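Local coordinates for penicillin-binding protein activator LpoA (Escherichia coli, PDB 6DR3), which activates penicillin-binding protein 1A as part of an outer-membrane lipoprotein, of which this chain is the amino-terminal domain, stimulating transpeptidase activity in peptidoglycan synthesis, at residues A[33-38]-A[66-71]; A[40-45]-A[73-78]. One frame throughout, in Å; residues are numbered along the deposited sequence.

Contact 1 of 2, residues A[33-38]-A[66-71]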
loop_
_atom_site.group_PDB
_atom_site.type_symbol
_atom_site.label_atom_id
_atom_site.label_comp_id
_atom_site.label_asym_id
_atom_site.label_seq_id
_atom_site.Cartn_x
_atom_site.Cartn_y
_atom_site.Cartn_z
ATOM N N ARG A 33 10.527 14.943 -21.183
ATOM C CA ARG A 33 11.437 13.807 -21.089
ATOM C C ARG A 33 11.663 13.399 -19.638
ATOM O O ARG A 33 11.697 12.203 -19.323
ATOM C CB ARG A 33 12.764 14.153 -21.766
ATOM C CG ARG A 33 13.749 12.999 -21.847
ATOM C CD ARG A 33 15.113 13.476 -22.307
ATOM N NE ARG A 33 16.047 12.369 -22.489
ATOM C CZ ARG A 33 16.197 11.684 -23.619
ATOM N NH1 ARG A 33 15.473 11.979 -24.693
ATOM N NH2 ARG A 33 17.078 10.695 -23.678
ATOM N N ILE A 34 11.816 14.375 -18.740
ATOM C CA ILE A 34 12.009 14.059 -17.326
ATOM C C ILE A 34 10.827 13.261 -16.795
ATOM O O ILE A 34 10.999 12.282 -16.059
ATOM C CB ILE A 34 12.234 15.349 -16.512
ATOM C CG1 ILE A 34 13.597 15.958 -16.853
ATOM C CG2 ILE A 34 12.135 15.071 -15.006
ATOM C CD1 ILE A 34 13.833 17.326 -16.238
ATOM N N ASN A 35 9.608 13.670 -17.149
ATOM C CA ASN A 35 8.427 12.966 -16.663
ATOM C C ASN A 35 8.418 11.518 -17.142
ATOM O O ASN A 35 8.176 10.596 -16.355
ATOM C CB ASN A 35 7.161 13.699 -17.111
ATOM C CG ASN A 35 6.999 15.045 -16.433
ATOM O OD1 ASN A 35 7.496 15.259 -15.326
ATOM N ND2 ASN A 35 6.300 15.961 -17.093
ATOM N N TRP A 36 8.678 11.300 -18.434
ATOM C CA TRP A 36 8.785 9.934 -18.938
ATOM C C TRP A 36 9.898 9.179 -18.226
ATOM O O TRP A 36 9.756 7.991 -17.913
ATOM C CB TRP A 36 9.031 9.937 -20.448
ATOM C CG TRP A 36 7.837 10.322 -21.287
ATOM C CD1 TRP A 36 7.776 11.326 -22.208
ATOM C CD2 TRP A 36 6.544 9.702 -21.286
ATOM N NE1 TRP A 36 6.529 11.371 -22.780
ATOM C CE2 TRP A 36 5.752 10.387 -22.230
ATOM C CE3 TRP A 36 5.978 8.636 -20.578
ATOM C CZ2 TRP A 36 4.426 10.041 -22.487
ATOM C CZ3 TRP A 36 4.659 8.294 -20.835
ATOM C CH2 TRP A 36 3.898 8.994 -21.780
ATOM N N GLN A 37 11.017 9.858 -17.958
ATOM C CA GLN A 37 12.131 9.214 -17.272
ATOM C C GLN A 37 11.736 8.785 -15.866
ATOM O O GLN A 37 12.055 7.670 -15.435
ATOM C CB GLN A 37 13.331 10.161 -17.232
ATOM C CG GLN A 37 14.580 9.557 -16.619
ATOM C CD GLN A 37 15.784 10.465 -16.761
ATOM O OE1 GLN A 37 15.715 11.507 -17.413
ATOM N NE2 GLN A 37 16.896 10.077 -16.149
ATOM N N LEU A 38 11.036 9.656 -15.134
ATOM C CA LEU A 38 10.560 9.289 -13.804
ATOM C C LEU A 38 9.627 8.088 -13.868
ATOM O O LEU A 38 9.650 7.225 -12.983
ATOM C CB LEU A 38 9.853 10.478 -13.155
ATOM C CG LEU A 38 10.745 11.638 -12.712
ATOM C CD1 LEU A 38 9.901 12.864 -12.419
ATOM C CD2 LEU A 38 11.566 11.249 -11.490
ATOM N N ASP A 66 9.255 21.156 -8.429
ATOM C CA ASP A 66 8.881 20.618 -7.124
ATOM C C ASP A 66 8.125 19.304 -7.263
ATOM O O ASP A 66 8.361 18.360 -6.499
ATOM C CB ASP A 66 8.044 21.635 -6.350
ATOM C CG ASP A 66 8.773 22.945 -6.137
ATOM O OD1 ASP A 66 9.613 23.301 -6.991
ATOM O OD2 ASP A 66 8.514 23.613 -5.113
ATOM N N ALA A 67 7.214 19.220 -8.234
ATOM C CA ALA A 67 6.466 17.985 -8.435
ATOM C C ALA A 67 7.390 16.844 -8.842
ATOM O O ALA A 67 7.245 15.713 -8.362
ATOM C CB ALA A 67 5.379 18.201 -9.489
ATOM N N GLN A 68 8.357 17.123 -9.719
ATOM C CA GLN A 68 9.285 16.085 -10.153
ATOM C C GLN A 68 10.225 15.666 -9.031
ATOM O O GLN A 68 10.617 14.496 -8.960
ATOM C CB GLN A 68 10.084 16.572 -11.363
ATOM C CG GLN A 68 9.241 16.777 -12.612
ATOM C CD GLN A 68 9.963 17.566 -13.687
ATOM O OE1 GLN A 68 10.851 18.363 -13.394
ATOM N NE2 GLN A 68 9.583 17.344 -14.940
ATOM N N ARG A 69 10.600 16.596 -8.150
ATOM C CA ARG A 69 11.498 16.244 -7.055
ATOM C C ARG A 69 10.786 15.395 -6.011
ATOM O O ARG A 69 11.378 14.460 -5.459
ATOM C CB ARG A 69 12.078 17.505 -6.416
ATOM C CG ARG A 69 13.148 17.210 -5.371
ATOM C CD ARG A 69 13.891 18.462 -4.934
ATOM N NE ARG A 69 14.485 19.169 -6.065
ATOM C CZ ARG A 69 15.578 18.771 -6.711
ATOM N NH1 ARG A 69 16.206 17.662 -6.349
ATOM N NH2 ARG A 69 16.039 19.483 -7.729
ATOM N N ARG A 70 9.518 15.701 -5.725
ATOM C CA ARG A 70 8.762 14.877 -4.789
ATOM C C ARG A 70 8.637 13.447 -5.300
ATOM O O ARG A 70 8.775 12.489 -4.529
ATOM C CB ARG A 70 7.382 15.490 -4.541
ATOM C CG ARG A 70 7.402 16.626 -3.523
ATOM C CD ARG A 70 6.002 17.074 -3.119
ATOM N NE ARG A 70 5.433 18.053 -4.045
ATOM C CZ ARG A 70 5.668 19.362 -3.993
ATOM N NH1 ARG A 70 6.471 19.869 -3.064
ATOM N NH2 ARG A 70 5.100 20.173 -4.878
ATOM N N GLU A 71 8.389 13.281 -6.600
ATOM C CA GLU A 71 8.356 11.941 -7.175
ATOM C C GLU A 71 9.720 11.269 -7.070
ATOM O O GLU A 71 9.806 10.060 -6.825
ATOM C CB GLU A 71 7.894 12.005 -8.631
ATOM C CG GLU A 71 7.911 10.670 -9.360
ATOM C CD GLU A 71 6.979 9.648 -8.735
ATOM O OE1 GLU A 71 5.991 10.055 -8.088
ATOM O OE2 GLU A 71 7.236 8.437 -8.895
HETATM O O HOH W 1 7.431 7.901 -11.425
#
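Gln68 reaches across from helix 66-82 and ends between Ile34 and Asn35 of helix 30-47. Its NE2 donates to Asn35 OD1 at 3.0 Å in a nearly straight bond, with an N-H...O angle of 173°. The acceptor lies in the amide plane of Gln68, but the donor stands above the carbonyl plane of Asn35. The two amides are turned 68° against each other. Asn35 ND2 bonds to Asp4, which leaves both polar atoms of the Asn35 amide bonded.

The packing is close around the Gln68 amide. Ile34 CG2 sits 3.4 Å from Gln68 NE2 and also touches Gln68 CD. This methyl is anti to the backbone N of Ile34, which turns it to the neighbouring helix. Leu38 CD1 lies 3.9 Å from Gln68 CB, against the aliphatic part of that side chain.

The contact is looser at Glu71. Leu38 CD1 comes no nearer than 4.3 Å to Glu71 CG. Beside it a water joins the two helices, donating to Glu71 OE2 at 2.6 Å and weakly to Leu38 O. The strongest partner of the carboxylate is Arg108 of helix 103-117, by a salt bridge; Gln105 of the same helix adds a hydrogen bond. The two segments run nearly parallel, 16° apart, with helix 50-58 between them in sequence. Such near-parallel packing of helices separated by one intervening helix is characteristic of TPR-like folds.

Contact 2 of 2, residues A[40-45]-A[73-78]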
loop_
_atom_site.group_PDB
_atom_site.type_symbol
_atom_site.label_atom_id
_atom_site.label_comp_id
_atom_site.label_asym_id
_atom_site.label_seq_id
_atom_site.Cartn_x
_atom_site.Cartn_y
_atom_site.Cartn_z
ATOM N N ALA A 40 9.638 5.705 -16.255
ATOM C CA ALA A 40 10.456 4.538 -16.565
ATOM C C ALA A 40 11.092 3.967 -15.304
ATOM O O ALA A 40 11.104 2.748 -15.103
ATOM C CB ALA A 40 11.532 4.905 -17.586
ATOM N N ILE A 41 11.625 4.836 -14.444
ATOM C CA ILE A 41 12.196 4.383 -13.177
ATOM C C ILE A 41 11.146 3.635 -12.365
ATOM O O ILE A 41 11.399 2.547 -11.836
ATOM C CB ILE A 41 12.766 5.580 -12.393
ATOM C CG1 ILE A 41 13.879 6.261 -13.191
ATOM C CG2 ILE A 41 13.297 5.136 -11.028
ATOM C CD1 ILE A 41 14.218 7.651 -12.700
ATOM N N ARG A 42 9.947 4.214 -12.257
ATOM C CA ARG A 42 8.875 3.580 -11.494
ATOM C C ARG A 42 8.559 2.193 -12.038
ATOM O O ARG A 42 8.402 1.235 -11.269
ATOM C CB ARG A 42 7.627 4.465 -11.524
ATOM C CG ARG A 42 6.534 4.050 -10.551
ATOM C CD ARG A 42 5.194 4.688 -10.903
ATOM N NE ARG A 42 5.259 6.149 -10.938
ATOM C CZ ARG A 42 4.201 6.945 -11.076
ATOM N NH1 ARG A 42 2.983 6.428 -11.195
ATOM N NH2 ARG A 42 4.357 8.262 -11.092
ATOM N N ALA A 43 8.469 2.063 -13.362
ATOM C CA ALA A 43 8.135 0.774 -13.960
ATOM C C ALA A 43 9.293 -0.211 -13.840
ATOM O O ALA A 43 9.077 -1.398 -13.568
ATOM C CB ALA A 43 7.745 0.964 -15.426
ATOM N N LEU A 44 10.527 0.257 -14.047
ATOM C CA LEU A 44 11.683 -0.628 -13.915
ATOM C C LEU A 44 11.743 -1.251 -12.525
ATOM O O LEU A 44 12.011 -2.450 -12.385
ATOM C CB LEU A 44 12.971 0.138 -14.215
ATOM C CG LEU A 44 13.200 0.539 -15.676
ATOM C CD1 LEU A 44 14.347 1.536 -15.790
ATOM C CD2 LEU A 44 13.476 -0.681 -16.535
ATOM N N VAL A 45 11.499 -0.453 -11.483
ATOM C CA VAL A 45 11.472 -0.990 -10.124
ATOM C C VAL A 45 10.393 -2.059 -10.005
ATOM O O VAL A 45 10.637 -3.163 -9.503
ATOM C CB VAL A 45 11.260 0.143 -9.101
ATOM C CG1 VAL A 45 11.033 -0.422 -7.695
ATOM C CG2 VAL A 45 12.447 1.089 -9.105
ATOM N N THR A 73 11.995 11.640 -4.705
ATOM C CA THR A 73 12.208 11.167 -3.342
ATOM C C THR A 73 11.444 9.874 -3.088
ATOM O O THR A 73 11.929 8.984 -2.380
ATOM C CB THR A 73 11.791 12.235 -2.329
ATOM O OG1 THR A 73 10.394 12.523 -2.479
ATOM C CG2 THR A 73 12.601 13.515 -2.524
ATOM N N LEU A 74 10.247 9.748 -3.664
ATOM C CA LEU A 74 9.473 8.524 -3.484
ATOM C C LEU A 74 10.112 7.358 -4.229
ATOM O O LEU A 74 10.172 6.239 -3.707
ATOM C CB LEU A 74 8.034 8.746 -3.947
ATOM C CG LEU A 74 7.052 7.588 -3.746
ATOM C CD1 LEU A 74 7.058 7.083 -2.308
ATOM C CD2 LEU A 74 5.654 8.026 -4.149
ATOM N N LEU A 75 10.604 7.601 -5.446
ATOM C CA LEU A 75 11.322 6.560 -6.173
ATOM C C LEU A 75 12.568 6.118 -5.419
ATOM O O LEU A 75 12.962 4.949 -5.502
ATOM C CB LEU A 75 11.701 7.057 -7.569
ATOM C CG LEU A 75 10.548 7.356 -8.529
ATOM C CD1 LEU A 75 11.067 8.089 -9.755
ATOM C CD2 LEU A 75 9.830 6.079 -8.942
ATOM N N ALA A 76 13.203 7.033 -4.682
ATOM C CA ALA A 76 14.379 6.667 -3.901
ATOM C C ALA A 76 14.040 5.605 -2.864
ATOM O O ALA A 76 14.839 4.694 -2.614
ATOM C CB ALA A 76 14.967 7.905 -3.227
ATOM N N VAL A 77 12.864 5.710 -2.239
ATOM C CA VAL A 77 12.447 4.713 -1.258
ATOM C C VAL A 77 12.219 3.367 -1.934
ATOM O O VAL A 77 12.692 2.326 -1.463
ATOM C CB VAL A 77 11.183 5.186 -0.515
ATOM C CG1 VAL A 77 10.684 4.107 0.444
ATOM C CG2 VAL A 77 11.457 6.483 0.232
ATOM N N GLU A 78 11.477 3.369 -3.044
ATOM C CA GLU A 78 11.170 2.121 -3.733
ATOM C C GLU A 78 12.440 1.429 -4.205
ATOM O O GLU A 78 12.533 0.197 -4.174
ATOM C CB GLU A 78 10.228 2.397 -4.906
ATOM C CG GLU A 78 8.904 3.022 -4.482
ATOM C CD GLU A 78 7.976 3.303 -5.654
ATOM O OE1 GLU A 78 8.477 3.613 -6.754
ATOM O OE2 GLU A 78 6.742 3.211 -5.474
HETATM O O HOH W 2 7.683 1.557 -8.430
#
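This contact belongs to the TPR-like helical array of the LpoA amino-terminal domain. Two near-parallel helices, 30-47 and 66-82, meet here; the axes of the two segments come within 10.3 Å, 16° from parallel. Helix 50-58 joins in from the side, with Leu56 against Ile41 and Ala53 against Val45.

Leu75 is the main apolar bridge. Its CG is anti to the carbonyl carbon (chi1 -65°), and its two methyls fork over the facing helix. CD1 meets Ile41 CG2 at 3.9 Å. CD2 lies 3.7 Å from Arg42 CA and also touches Arg42 CB, so it packs on the backbone as well as the side chain. Ile41 and Leu75 cross at about a right angle.

One turn later, Val45 meets Glu78. Val45 CG1 is anti to its backbone N (chi1 172°) and packs 4.0 Å from Glu78 CB, close also to the Glu78 carbonyl oxygen. The Val45 contact is thus with the base of Glu78, not with its carboxylate.

The polar ends go elsewhere. Arg42 NH2 bonds to Met10 O, and Glu78 OE2 forms a salt bridge with Arg108 of helix 103-117. Arg42 NE and Glu78 OE1 have opposite charges but stand 5.9 Å apart, so they make no direct pair. The Arg108 guanidinium is also near Arg42, and the neighbouring carboxylates probably offset the two like charges. A water links the helices instead, donating to Arg42 O at 2.9 Å and to Glu78 OE1 at 2.8 Å.

How the contacts relate
From the N terminus the chain passes helices 7-11 and 18-25 before helix 30-47, which gives first 33-38 and then 40-45. It turns through helix 50-58 and returns in helix 66-82 with 66-71 and then 73-78. Contact 1 closes the loop from 33-38 to 66-71, and contact 2 that from 40-45 to 73-78. In each case 27 residues lie between the two segments. The loops cross rather than nest, as expected for helices running in the same direction. Their centres are about 11 Å apart. They also touch directly: Leu38 O lies 3.6 Å from Leu75 CD1. Helix 103-117 reaches both contacts, tying a later helix to this pair.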